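Local atomic coordinates of monosaccharide-transporting ATPase (Actinobacillus succinogenes, PDB entry 5DTE), a protein that probably binds sugars in the periplasm and delivers them to an ABC transporter, here holding D-allose. Residues 28-33 and 86-91; 111-116 and 284-289; 72-77 and 96-101; 42-47 and 273-278; 34-39 and 61-66. One frame throughout, in Å; residues are numbered along the deposited sequence.

All five contacts belong to the lobe of the binding protein built on the six-stranded parallel sheet. Interaction 1 is a pair of strands near its middle. Interaction 2 starts on the next strand: Val90 O lies 2.7 Å from Leu115 N. Strand 58-63, used by interaction 5, flanks the other side, with Met33 O 2.9 Å from Ala64 N. Interactions 3 and 4 are helix contacts on opposite faces of the sheet, with centres about 21 Å apart. Interactions 2 and 5 have centres equally far apart, yet converge on the allose: Asp116 OD2 is 3.5 Å from Lys34 NZ. Interactions 2 and 4 share helix 272-287.

Interaction 1. Residues 28-33 and 86-91; sequences QIALLM and DAIIVT
Ala30 is the middle of the contact and bonds both ways across it. Its N reaches Ala87 O at 2.8 Å, and its O accepts Ile89 N at 2.7 Å in a nearly straight bond. Ile89 O then accepts Leu32 N at 2.8 Å, and Leu32 O receives Thr91 N at 3.2 Å. The strands run parallel, 16° apart. On one face, Leu31 CD1 lies 3.6 Å from Ile89 CG2. Leu31 CG stands anti to the backbone N (chi1 177°), which brings CD1 over its neighbour. Ile29 CG2 meets the CD1 end of Ile89. On the other face, Leu32 CD1 touches Ile88 CG2 at 3.8 Å, the two side chains crossing at a slant. Helix 272-287 covers the Ile29 and Ile89 face through Ala279, Ile280 and Ala283. Helix 70-82 covers the Ala30 and Leu32 face through Val77 and Met80. Thr91 OG1 bonds to Lys34 N, just beyond strand 28-33. The polar backbone atoms are thus paired within the sheet, and aliphatic carbon faces both helix layers.

Interaction 2. Residues 111-116 and 284-289; sequences PIIDLD and LKQINK. With ALL (beta-D-allopyranose), chain E.
Asp116 OD2 accepts a hydrogen bond from O1 of the bound allose at 2.8 Å. Its other oxygen, OD1, accepts one from allose O2 at 3.1 Å. The carboxylate therefore spans two adjacent hydroxyls of the sugar. CG is anti to the backbone N (chi1 -171°), which carries the group out past the end of strand 112-115. Lys34 NZ makes a long, weak ion pair with OD2, and its positive charge would probably favour the ionised carboxylate. Asp116 O is held by Tyr133 OH and Asn170 ND2. The opposite end of the segment meets the helix by packing alone. Pro111 CB lies 3.4 Å from Gln286 OE1 and 3.5 Å from Gln286 CB, so the glutamine touches Pro111 CB with both its root and its amide oxygen. Ring atom CG rests 3.9 Å from Ile287 CG1. Ile113 CD1 comes near the same Gln286 oxygen, at 4.2 Å. One short strand thus links the sugar to the last turn of helix 272-287. In the sheet it lies between strands 87-90 and 132-135. Ile113 and Leu115 face helix 272-287, while Ile112 turns to Phe102 and Ala105 of helix 99-105.

Interaction 3. Residues 72-77 and 96-101; sequences QLVGLV and IAFIPA
This is an apolar contact between two helices on the same side of the parallel sheet. Phe98, in the turn from Ile96 to Ile99, points its ring at helix 70-82. Val74 CG2 sits over one face of that ring in a CH-pi contact, 3.7 Å from the centroid and 17° off the ring normal. Leu73 approaches differently: its CB meets the ring edge, in plane, 3.5 Å from Phe98 CZ. Val77 CG2 is also near the edge, 4.3 Å from Phe98 CE2. Phe98 CG is anti to its own carbonyl carbon (chi1 -73°), which sends the ring across to these residues. Farther along, Val74 CG1 and Val77 CG1 both face the methyl of Ala101, with Val74 CG1 at 4.2 Å from Ala101 CB. The turn leading into helix 99-105 is tied by Asp94, whose OD2 bonds to Ile96 N and Ala97 N. Leu73 and Val77 also touch Leu32 of the sheet. No hydrogen bond crosses the contact, so it rests on the fit of the valine and leucine carbons around one aromatic ring.

Interaction 4. Residues 42-47 and 273-278; sequences ISMRQG and KKQVAI
Lys273 stretches its side chain across the backbone of segment 42-47, in helix 39-54. CD passes 3.4 Å from Gly47 CA, and CE lies 3.2 Å from Ser43 O. Gly47 has no side chain, and the methylene groups fill that side of the helix. A bend at chi2 (-134°) turns the chain along this path toward Gln46. There Lys273 NZ bonds to Gln46 OE1 at 3.2 Å. The donor stands above the amide plane, 37° out of it, so the bond does not follow a lone pair. Glu50 adds a long, weak ion pair to NZ. The other half of the contact is apolar. Met44 and Val276 meet obliquely, with Met44 CG 3.8 Å from Val276 CB. Val276 CG1 also rests 3.5 Å from Met44 O. Met44 bends at chi3, and its CE comes 4.1 Å from Gln275 OE1. The amide nitrogen of Gln275 is bonded to Gln270 O. Met44, Gln275 and Val276 all press on Leu115 of the sheet below. The axes of the two segments cross at -47° and approach to 8.3 Å. Two helices laid side by side on one face of a parallel sheet form the helical layer of an alpha/beta sandwich, as in the lobes of type I periplasmic binding proteins.

Interaction 5. Residues 34-39 and 61-66; sequences KTLSNE and VQVAEK. With ALL (beta-D-allopyranose), chain E.
The flat peptide unit between Thr35 and Leu36 has Val63 over one face, with Val63 CG1 3.8 Å from Thr35 C. The other branch of the same valine meets a side chain. Val63 CG2 lies 3.5 Å from Leu36 CD1, and the two side chains cross at about a right angle. Val63 CG1 is anti to the backbone N (chi1 173°), which leaves one methyl for the peptide and one for the leucine. Beside them, Ala64 CB sits 3.7 Å from Lys34 O. No hydrogen bond joins the two segments. Thr35 OG1 accepts from Ser37 N at 3.1 Å, an ST turn within the loop. Lys34 turns away from strand 58-63 toward the sugar. Its chain is extended beyond CG, and NZ donates to allose O1 at 3.1 Å. Asn38 is the N-cap of helix 39-54, and its side chain also lines the sugar pocket, with OD1 bonded weakly to Tyr40 N. Glu67, just past 61-66, binds the sugar too. Loops at the carboxyl ends of parallel strands, leading into helices, form one side of the sugar site, in the cleft between two lobes, as in type I periplasmic binding proteins.

Interaction 1. Residues 28-33 and 86-91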
# COMPACT_ATOMS: atom_id res chain seq x y z
N GLN A 28 1.13 -15.64 21.58
CA GLN A 28 2.30 -15.38 20.74
C GLN A 28 1.92 -15.28 19.26
O GLN A 28 1.54 -16.28 18.65
CB GLN A 28 3.34 -16.49 20.96
CG GLN A 28 4.47 -16.52 19.96
CD GLN A 28 5.52 -17.57 20.28
OE1 GLN A 28 5.68 -18.56 19.57
NE2 GLN A 28 6.24 -17.35 21.37
N ILE A 29 2.00 -14.07 18.70
CA ILE A 29 1.49 -13.77 17.36
C ILE A 29 2.60 -13.41 16.38
O ILE A 29 3.49 -12.66 16.73
CB ILE A 29 0.46 -12.62 17.38
CG1 ILE A 29 -0.82 -13.07 18.08
CG2 ILE A 29 0.16 -12.14 15.96
CD1 ILE A 29 -2.04 -12.24 17.76
N ALA A 30 2.57 -13.96 15.17
CA ALA A 30 3.61 -13.65 14.20
C ALA A 30 3.13 -12.60 13.22
O ALA A 30 1.98 -12.62 12.77
CB ALA A 30 4.07 -14.92 13.47
N LEU A 31 4.02 -11.66 12.91
CA LEU A 31 3.80 -10.68 11.86
C LEU A 31 4.84 -10.92 10.77
O LEU A 31 6.03 -10.80 11.00
CB LEU A 31 3.92 -9.26 12.42
CG LEU A 31 3.76 -8.16 11.38
CD1 LEU A 31 2.39 -8.27 10.74
CD2 LEU A 31 3.96 -6.77 12.00
N LEU A 32 4.38 -11.27 9.58
CA LEU A 32 5.30 -11.67 8.52
C LEU A 32 5.20 -10.74 7.34
O LEU A 32 4.19 -10.69 6.64
CB LEU A 32 5.02 -13.11 8.10
CG LEU A 32 5.24 -14.08 9.26
CD1 LEU A 32 4.90 -15.49 8.86
CD2 LEU A 32 6.67 -13.99 9.75
N MET A 33 6.27 -9.99 7.10
CA MET A 33 6.20 -8.85 6.20
C MET A 33 7.05 -9.00 4.95
O MET A 33 8.13 -9.58 4.99
CB MET A 33 6.60 -7.59 6.98
CG MET A 33 5.71 -7.36 8.18
SD MET A 33 6.20 -5.98 9.20
CE MET A 33 5.84 -4.62 8.12
N ASP A 86 0.42 -18.72 18.05
CA ASP A 86 -1.01 -18.58 18.39
C ASP A 86 -1.85 -17.95 17.27
O ASP A 86 -2.99 -18.37 17.02
CB ASP A 86 -1.16 -17.78 19.69
CG ASP A 86 -0.61 -18.53 20.90
OD1 ASP A 86 -0.98 -19.71 21.09
OD2 ASP A 86 0.19 -17.94 21.64
N ALA A 87 -1.29 -16.94 16.60
CA ALA A 87 -1.86 -16.39 15.37
C ALA A 87 -0.78 -15.88 14.41
O ALA A 87 0.36 -15.63 14.80
CB ALA A 87 -2.84 -15.27 15.69
N ILE A 88 -1.17 -15.72 13.14
CA ILE A 88 -0.30 -15.11 12.14
C ILE A 88 -0.97 -13.95 11.39
O ILE A 88 -2.10 -14.06 10.91
CB ILE A 88 0.18 -16.15 11.12
CG1 ILE A 88 0.55 -17.46 11.81
CG2 ILE A 88 1.35 -15.62 10.33
CD1 ILE A 88 0.79 -18.57 10.84
N ILE A 89 -0.26 -12.84 11.30
CA ILE A 89 -0.64 -11.73 10.45
C ILE A 89 0.38 -11.67 9.31
O ILE A 89 1.57 -11.46 9.55
CB ILE A 89 -0.66 -10.40 11.21
CG1 ILE A 89 -1.64 -10.50 12.38
CG2 ILE A 89 -1.00 -9.24 10.27
CD1 ILE A 89 -1.43 -9.45 13.45
N VAL A 90 -0.08 -11.86 8.08
CA VAL A 90 0.83 -11.82 6.95
C VAL A 90 0.35 -10.83 5.89
O VAL A 90 -0.85 -10.67 5.65
CB VAL A 90 1.01 -13.23 6.33
CG1 VAL A 90 -0.22 -13.66 5.54
CG2 VAL A 90 2.21 -13.26 5.45
N THR A 91 1.33 -10.13 5.31
CA THR A 91 1.14 -9.23 4.18
C THR A 91 1.69 -9.93 2.95
O THR A 91 2.88 -9.83 2.66
CB THR A 91 1.89 -7.92 4.37
OG1 THR A 91 3.30 -8.18 4.27
CG2 THR A 91 1.60 -7.34 5.75

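Interaction 2. Residues 111-116 and 284-289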
# COMPACT_ATOMS: atom_id res chain seq x y z
N PRO A 111 -5.58 -19.31 13.62
CA PRO A 111 -6.16 -18.15 12.93
C PRO A 111 -5.10 -17.35 12.17
O PRO A 111 -3.93 -17.31 12.56
CB PRO A 111 -6.75 -17.31 14.07
CG PRO A 111 -6.61 -18.14 15.33
CD PRO A 111 -6.19 -19.52 14.93
N ILE A 112 -5.51 -16.71 11.08
CA ILE A 112 -4.55 -16.07 10.21
C ILE A 112 -5.20 -14.92 9.44
O ILE A 112 -6.24 -15.08 8.81
CB ILE A 112 -3.93 -17.11 9.24
CG1 ILE A 112 -2.89 -16.47 8.33
CG2 ILE A 112 -5.00 -17.82 8.41
CD1 ILE A 112 -2.05 -17.47 7.55
N ILE A 113 -4.57 -13.76 9.52
CA ILE A 113 -5.09 -12.53 8.93
C ILE A 113 -4.30 -12.11 7.71
O ILE A 113 -3.09 -11.89 7.78
CB ILE A 113 -5.07 -11.34 9.94
CG1 ILE A 113 -5.86 -11.67 11.20
CG2 ILE A 113 -5.61 -10.09 9.29
CD1 ILE A 113 -7.14 -12.48 10.93
N ASP A 114 -4.98 -11.99 6.59
CA ASP A 114 -4.36 -11.51 5.37
C ASP A 114 -4.35 -9.96 5.38
O ASP A 114 -5.38 -9.32 5.18
CB ASP A 114 -5.10 -12.10 4.17
CG ASP A 114 -4.83 -11.36 2.87
OD1 ASP A 114 -3.68 -10.91 2.69
OD2 ASP A 114 -5.77 -11.23 2.05
N LEU A 115 -3.18 -9.38 5.64
CA LEU A 115 -3.02 -7.92 5.71
C LEU A 115 -2.49 -7.33 4.40
O LEU A 115 -1.76 -8.00 3.68
CB LEU A 115 -2.08 -7.54 6.87
CG LEU A 115 -1.70 -6.08 7.17
CD1 LEU A 115 -2.92 -5.28 7.63
CD2 LEU A 115 -0.62 -6.01 8.24
N ASP A 116 -2.90 -6.09 4.10
CA ASP A 116 -2.41 -5.27 2.96
C ASP A 116 -2.76 -5.76 1.55
O ASP A 116 -3.62 -5.16 0.88
CB ASP A 116 -0.88 -5.10 3.03
CG ASP A 116 -0.36 -4.09 2.00
OD1 ASP A 116 -1.00 -3.03 1.81
OD2 ASP A 116 0.70 -4.35 1.39
N LEU A 284 -6.96 -11.94 17.60
CA LEU A 284 -7.38 -12.18 18.98
C LEU A 284 -8.80 -12.67 19.09
O LEU A 284 -9.10 -13.53 19.92
CB LEU A 284 -7.22 -10.91 19.82
CG LEU A 284 -5.78 -10.48 20.05
CD1 LEU A 284 -5.71 -9.12 20.72
CD2 LEU A 284 -5.04 -11.53 20.86
N LYS A 285 -9.68 -12.11 18.26
CA LYS A 285 -11.07 -12.52 18.23
C LYS A 285 -11.14 -13.96 17.77
O LYS A 285 -11.77 -14.79 18.42
CB LYS A 285 -11.92 -11.63 17.33
CG LYS A 285 -12.44 -10.34 18.00
CD LYS A 285 -13.39 -9.57 17.05
CE LYS A 285 -13.60 -8.11 17.46
NZ LYS A 285 -13.68 -7.26 16.22
N GLN A 286 -10.46 -14.25 16.67
CA GLN A 286 -10.41 -15.61 16.15
C GLN A 286 -9.68 -16.60 17.06
O GLN A 286 -9.89 -17.81 16.95
CB GLN A 286 -9.77 -15.60 14.77
CG GLN A 286 -10.77 -15.46 13.63
CD GLN A 286 -10.29 -16.09 12.35
OE1 GLN A 286 -9.09 -16.06 12.02
NE2 GLN A 286 -11.22 -16.69 11.62
N ILE A 287 -8.83 -16.13 17.97
CA ILE A 287 -8.29 -17.01 18.99
C ILE A 287 -9.37 -17.31 20.02
O ILE A 287 -9.40 -18.38 20.63
CB ILE A 287 -7.05 -16.42 19.71
CG1 ILE A 287 -5.86 -16.35 18.76
CG2 ILE A 287 -6.68 -17.25 20.95
CD1 ILE A 287 -4.62 -15.79 19.41
N ASN A 288 -10.29 -16.37 20.20
CA ASN A 288 -11.36 -16.58 21.15
C ASN A 288 -12.64 -16.97 20.46
O ASN A 288 -13.73 -16.75 20.98
CB ASN A 288 -11.56 -15.34 22.00
CG ASN A 288 -10.31 -14.95 22.75
OD1 ASN A 288 -9.93 -15.59 23.73
ND2 ASN A 288 -9.66 -13.89 22.29
N LYS A 289 -12.49 -17.55 19.27
CA LYS A 289 -13.60 -18.14 18.53
C LYS A 289 -14.81 -17.20 18.41
O LYS A 289 -15.95 -17.61 18.60
CB LYS A 289 -14.01 -19.47 19.19
CG LYS A 289 -12.86 -20.48 19.37
CD LYS A 289 -12.23 -20.86 18.04
CE LYS A 289 -11.33 -22.07 18.16
NZ LYS A 289 -10.20 -21.88 19.13
C1 ALL E . 1.69 -1.74 -1.06
C2 ALL E . 1.30 -0.98 0.20
C3 ALL E . 2.07 0.27 0.37
C4 ALL E . 3.54 0.08 0.16
C5 ALL E . 3.74 -0.52 -1.22
C6 ALL E . 5.17 -0.58 -1.65
O1 ALL E . 1.14 -3.00 -1.08
O2 ALL E . -0.10 -0.64 0.08
O3 ALL E . 1.60 1.25 -0.61
O4 ALL E . 4.23 1.33 0.27
O5 ALL E . 3.17 -1.86 -1.20
O6 ALL E . 5.83 -1.60 -0.92

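Interaction 3. Residues 72-77 and 96-101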
# COMPACT_ATOMS: atom_id res chain seq x y z
N GLN A 72 10.07 -17.40 -0.33
CA GLN A 72 10.69 -17.21 0.97
C GLN A 72 9.68 -16.77 2.04
O GLN A 72 9.80 -17.16 3.20
CB GLN A 72 11.82 -16.19 0.87
CG GLN A 72 12.37 -15.73 2.20
CD GLN A 72 13.37 -14.63 2.01
OE1 GLN A 72 13.84 -14.03 2.98
NE2 GLN A 72 13.69 -14.34 0.75
N LEU A 73 8.70 -15.97 1.63
CA LEU A 73 7.67 -15.50 2.55
C LEU A 73 6.73 -16.62 2.98
O LEU A 73 6.38 -16.73 4.16
CB LEU A 73 6.87 -14.36 1.94
CG LEU A 73 5.97 -13.67 2.98
CD1 LEU A 73 6.68 -13.50 4.34
CD2 LEU A 73 5.46 -12.33 2.47
N VAL A 74 6.32 -17.43 2.01
CA VAL A 74 5.58 -18.65 2.27
C VAL A 74 6.42 -19.51 3.19
O VAL A 74 5.92 -20.11 4.14
CB VAL A 74 5.28 -19.44 0.99
CG1 VAL A 74 4.56 -20.73 1.33
CG2 VAL A 74 4.48 -18.59 0.00
N GLY A 75 7.71 -19.58 2.89
CA GLY A 75 8.65 -20.25 3.76
C GLY A 75 8.41 -19.83 5.18
O GLY A 75 8.24 -20.66 6.05
N LEU A 76 8.33 -18.52 5.40
CA LEU A 76 8.15 -17.96 6.73
C LEU A 76 6.80 -18.30 7.38
O LEU A 76 6.75 -18.57 8.59
CB LEU A 76 8.29 -16.44 6.66
CG LEU A 76 9.66 -15.97 6.18
CD1 LEU A 76 9.66 -14.46 6.05
CD2 LEU A 76 10.73 -16.46 7.14
N VAL A 77 5.73 -18.27 6.60
CA VAL A 77 4.42 -18.57 7.15
C VAL A 77 4.39 -19.98 7.71
O VAL A 77 4.02 -20.20 8.86
CB VAL A 77 3.31 -18.43 6.12
CG1 VAL A 77 2.01 -18.99 6.69
CG2 VAL A 77 3.13 -16.99 5.74
N ILE A 96 -2.05 -15.42 -5.11
CA ILE A 96 -2.42 -16.81 -5.31
C ILE A 96 -1.48 -17.79 -4.61
O ILE A 96 -1.93 -18.78 -4.02
CB ILE A 96 -2.48 -17.11 -6.80
CG1 ILE A 96 -3.60 -16.26 -7.41
CG2 ILE A 96 -2.68 -18.60 -7.06
CD1 ILE A 96 -3.96 -16.61 -8.82
N ALA A 97 -0.19 -17.49 -4.65
CA ALA A 97 0.84 -18.37 -4.08
C ALA A 97 0.61 -18.76 -2.63
O ALA A 97 0.99 -19.85 -2.22
CB ALA A 97 2.19 -17.71 -4.21
N PHE A 98 0.01 -17.86 -1.85
CA PHE A 98 -0.19 -18.10 -0.42
C PHE A 98 -1.45 -18.89 -0.05
O PHE A 98 -1.69 -19.15 1.13
CB PHE A 98 -0.21 -16.76 0.33
CG PHE A 98 1.14 -16.12 0.43
CD1 PHE A 98 1.64 -15.37 -0.62
CD2 PHE A 98 1.92 -16.28 1.57
CE1 PHE A 98 2.88 -14.79 -0.53
CE2 PHE A 98 3.16 -15.71 1.66
CZ PHE A 98 3.64 -14.95 0.61
N ILE A 99 -2.25 -19.27 -1.02
CA ILE A 99 -3.46 -20.02 -0.71
C ILE A 99 -3.18 -21.40 -0.08
O ILE A 99 -3.80 -21.74 0.93
CB ILE A 99 -4.34 -20.18 -1.96
CG1 ILE A 99 -5.03 -18.86 -2.27
CG2 ILE A 99 -5.38 -21.27 -1.78
CD1 ILE A 99 -5.90 -18.93 -3.48
N PRO A 100 -2.26 -22.21 -0.64
CA PRO A 100 -2.03 -23.49 0.04
C PRO A 100 -1.48 -23.30 1.44
O PRO A 100 -1.72 -24.13 2.31
CB PRO A 100 -0.99 -24.18 -0.85
CG PRO A 100 -1.16 -23.54 -2.18
CD PRO A 100 -1.47 -22.11 -1.88
N ALA A 101 -0.78 -22.19 1.65
CA ALA A 101 -0.24 -21.84 2.95
C ALA A 101 -1.35 -21.56 3.96
O ALA A 101 -1.33 -22.07 5.08
CB ALA A 101 0.68 -20.64 2.84

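Interaction 4. Residues 42-47 and 273-278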
# COMPACT_ATOMS: atom_id res chain seq x y z
N ILE A 42 7.86 0.23 7.95
CA ILE A 42 8.53 0.67 9.17
C ILE A 42 7.52 1.32 10.12
O ILE A 42 7.57 1.14 11.33
CB ILE A 42 9.66 1.67 8.84
CG1 ILE A 42 10.94 0.91 8.49
CG2 ILE A 42 9.92 2.63 9.99
CD1 ILE A 42 11.54 0.15 9.68
N SER A 43 6.59 2.05 9.53
CA SER A 43 5.54 2.77 10.26
C SER A 43 4.50 1.82 10.81
O SER A 43 3.97 2.01 11.91
CB SER A 43 4.88 3.80 9.33
OG SER A 43 3.62 4.17 9.83
N MET A 44 4.20 0.80 10.03
CA MET A 44 3.20 -0.18 10.39
C MET A 44 3.77 -1.13 11.42
O MET A 44 3.07 -1.56 12.34
CB MET A 44 2.73 -0.93 9.14
CG MET A 44 2.08 -2.27 9.42
SD MET A 44 1.47 -3.05 7.92
CE MET A 44 0.35 -1.77 7.30
N ARG A 45 5.04 -1.47 11.25
CA ARG A 45 5.68 -2.36 12.20
C ARG A 45 5.72 -1.69 13.57
O ARG A 45 5.51 -2.34 14.59
CB ARG A 45 7.09 -2.75 11.76
CG ARG A 45 7.76 -3.66 12.80
CD ARG A 45 9.19 -3.25 13.14
NE ARG A 45 9.73 -4.12 14.19
CZ ARG A 45 10.48 -5.19 13.99
NH1 ARG A 45 10.91 -5.91 15.03
NH2 ARG A 45 10.83 -5.55 12.77
N GLN A 46 5.98 -0.38 13.60
CA GLN A 46 6.05 0.36 14.85
C GLN A 46 4.70 0.44 15.54
O GLN A 46 4.61 0.22 16.74
CB GLN A 46 6.58 1.77 14.61
CG GLN A 46 6.66 2.59 15.87
CD GLN A 46 7.23 3.97 15.61
OE1 GLN A 46 6.75 4.70 14.73
NE2 GLN A 46 8.27 4.34 16.36
N GLY A 47 3.65 0.76 14.78
CA GLY A 47 2.29 0.71 15.29
C GLY A 47 1.91 -0.68 15.75
O GLY A 47 1.13 -0.84 16.69
N LYS A 273 -1.14 2.05 10.83
CA LYS A 273 -1.15 1.61 12.22
C LYS A 273 -2.51 1.07 12.60
O LYS A 273 -2.59 0.07 13.30
CB LYS A 273 -0.75 2.75 13.15
CG LYS A 273 0.50 3.49 12.72
CD LYS A 273 1.45 3.70 13.87
CE LYS A 273 2.67 4.47 13.44
NZ LYS A 273 3.58 4.71 14.60
N LYS A 274 -3.57 1.75 12.14
CA LYS A 274 -4.95 1.31 12.38
C LYS A 274 -5.22 -0.04 11.70
O LYS A 274 -5.85 -0.93 12.28
CB LYS A 274 -5.94 2.35 11.88
CG LYS A 274 -7.42 1.97 12.09
CD LYS A 274 -8.36 3.11 11.63
CE LYS A 274 -9.84 2.70 11.50
NZ LYS A 274 -10.46 2.32 12.78
N GLN A 275 -4.73 -0.18 10.47
CA GLN A 275 -4.80 -1.44 9.76
C GLN A 275 -4.24 -2.60 10.59
O GLN A 275 -4.97 -3.51 10.98
CB GLN A 275 -4.03 -1.36 8.45
CG GLN A 275 -4.72 -0.62 7.34
CD GLN A 275 -4.10 -0.91 5.98
OE1 GLN A 275 -3.48 -1.96 5.77
NE2 GLN A 275 -4.28 0.01 5.05
N VAL A 276 -2.94 -2.55 10.86
CA VAL A 276 -2.29 -3.64 11.57
C VAL A 276 -2.82 -3.74 13.00
O VAL A 276 -2.72 -4.79 13.63
CB VAL A 276 -0.77 -3.45 11.57
CG1 VAL A 276 -0.38 -2.20 12.34
CG2 VAL A 276 -0.07 -4.69 12.13
N ALA A 277 -3.41 -2.67 13.52
CA ALA A 277 -4.07 -2.75 14.81
C ALA A 277 -5.31 -3.61 14.67
O ALA A 277 -5.50 -4.53 15.46
CB ALA A 277 -4.42 -1.39 15.35
N ILE A 278 -6.13 -3.33 13.66
CA ILE A 278 -7.30 -4.17 13.39
C ILE A 278 -6.88 -5.62 13.10
O ILE A 278 -7.54 -6.55 13.54
CB ILE A 278 -8.17 -3.63 12.23
CG1 ILE A 278 -9.25 -2.68 12.77
CG2 ILE A 278 -8.89 -4.76 11.52
CD1 ILE A 278 -8.74 -1.32 13.21

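Interaction 5. Residues 34-39 and 61-66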
# COMPACT_ATOMS: atom_id res chain seq x y z
N LYS A 34 6.55 -8.48 3.84
CA LYS A 34 7.23 -8.61 2.56
C LYS A 34 8.48 -7.73 2.50
O LYS A 34 9.41 -8.01 1.73
CB LYS A 34 6.27 -8.28 1.41
CG LYS A 34 5.66 -6.89 1.39
CD LYS A 34 4.44 -6.86 0.47
CE LYS A 34 4.18 -5.46 -0.08
NZ LYS A 34 3.02 -5.41 -1.02
N THR A 35 8.51 -6.68 3.31
CA THR A 35 9.68 -5.80 3.37
C THR A 35 9.63 -4.87 4.59
O THR A 35 8.60 -4.73 5.24
CB THR A 35 9.82 -4.94 2.07
OG1 THR A 35 11.11 -4.33 2.03
CG2 THR A 35 8.72 -3.87 1.99
N LEU A 36 10.77 -4.27 4.90
CA LEU A 36 10.86 -3.22 5.90
C LEU A 36 11.68 -2.06 5.34
O LEU A 36 11.85 -1.03 6.00
CB LEU A 36 11.49 -3.73 7.19
CG LEU A 36 10.62 -4.29 8.31
CD1 LEU A 36 11.50 -4.63 9.49
CD2 LEU A 36 9.51 -3.33 8.72
N SER A 37 12.19 -2.26 4.11
CA SER A 37 12.94 -1.24 3.37
C SER A 37 12.10 0.01 3.12
O SER A 37 12.64 1.11 3.06
CB SER A 37 13.42 -1.81 2.03
OG SER A 37 14.27 -2.93 2.21
N ASN A 38 10.79 -0.18 2.96
CA ASN A 38 9.85 0.93 2.81
C ASN A 38 9.63 1.64 4.14
O ASN A 38 9.64 1.01 5.19
CB ASN A 38 8.52 0.42 2.25
CG ASN A 38 7.67 1.53 1.62
OD1 ASN A 38 7.94 2.73 1.82
ND2 ASN A 38 6.67 1.14 0.85
N GLU A 39 9.43 2.95 4.10
CA GLU A 39 9.15 3.68 5.33
C GLU A 39 7.74 3.35 5.82
O GLU A 39 7.50 3.25 7.02
CB GLU A 39 9.31 5.19 5.10
CG GLU A 39 8.62 6.09 6.13
CD GLU A 39 9.17 5.93 7.53
OE1 GLU A 39 10.40 5.76 7.68
OE2 GLU A 39 8.37 6.00 8.49
N VAL A 61 8.26 -10.58 14.64
CA VAL A 61 8.42 -10.01 13.30
C VAL A 61 9.51 -10.71 12.48
O VAL A 61 10.65 -10.82 12.91
CB VAL A 61 8.74 -8.51 13.36
CG1 VAL A 61 9.01 -7.99 11.97
CG2 VAL A 61 7.60 -7.75 14.02
N GLN A 62 9.13 -11.18 11.30
CA GLN A 62 10.09 -11.74 10.35
C GLN A 62 9.82 -11.12 9.00
O GLN A 62 8.68 -11.03 8.56
CB GLN A 62 9.99 -13.26 10.25
CG GLN A 62 10.00 -13.99 11.58
CD GLN A 62 10.67 -15.34 11.48
OE1 GLN A 62 11.26 -15.68 10.46
NE2 GLN A 62 10.59 -16.13 12.55
N VAL A 63 10.89 -10.70 8.35
CA VAL A 63 10.78 -9.97 7.11
C VAL A 63 11.41 -10.81 6.00
O VAL A 63 12.40 -11.50 6.23
CB VAL A 63 11.45 -8.60 7.27
CG1 VAL A 63 11.53 -7.84 5.97
CG2 VAL A 63 10.67 -7.82 8.29
N ALA A 64 10.78 -10.79 4.83
CA ALA A 64 11.33 -11.42 3.64
C ALA A 64 12.53 -10.62 3.15
O ALA A 64 12.62 -9.41 3.41
CB ALA A 64 10.26 -11.51 2.56
N GLU A 65 13.45 -11.27 2.43
CA GLU A 65 14.69 -10.60 2.06
C GLU A 65 14.54 -9.69 0.84
O GLU A 65 14.73 -8.49 0.96
CB GLU A 65 15.80 -11.64 1.87
CG GLU A 65 16.33 -12.14 3.21
CD GLU A 65 17.26 -13.32 3.09
OE1 GLU A 65 18.34 -13.17 2.47
OE2 GLU A 65 16.91 -14.40 3.62
N LYS A 66 14.19 -10.21 -0.32
CA LYS A 66 13.80 -9.26 -1.35
C LYS A 66 12.28 -9.09 -1.26
O LYS A 66 11.56 -9.99 -0.80
CB LYS A 66 14.29 -9.65 -2.77
CG LYS A 66 14.05 -11.08 -3.25
CD LYS A 66 14.59 -11.28 -4.67
CE LYS A 66 14.20 -12.63 -5.27
NZ LYS A 66 12.87 -12.64 -5.97
C1 ALL E . 1.69 -1.74 -1.06
C2 ALL E . 1.30 -0.98 0.20
C3 ALL E . 2.07 0.27 0.37
C4 ALL E . 3.54 0.08 0.16
C5 ALL E . 3.74 -0.52 -1.22
C6 ALL E . 5.17 -0.58 -1.65
O1 ALL E . 1.14 -3.00 -1.08
O2 ALL E . -0.10 -0.64 0.08
O3 ALL E . 1.60 1.25 -0.61
O4 ALL E . 4.23 1.33 0.27
O5 ALL E . 3.17 -1.86 -1.20
O6 ALL E . 5.83 -1.60 -0.92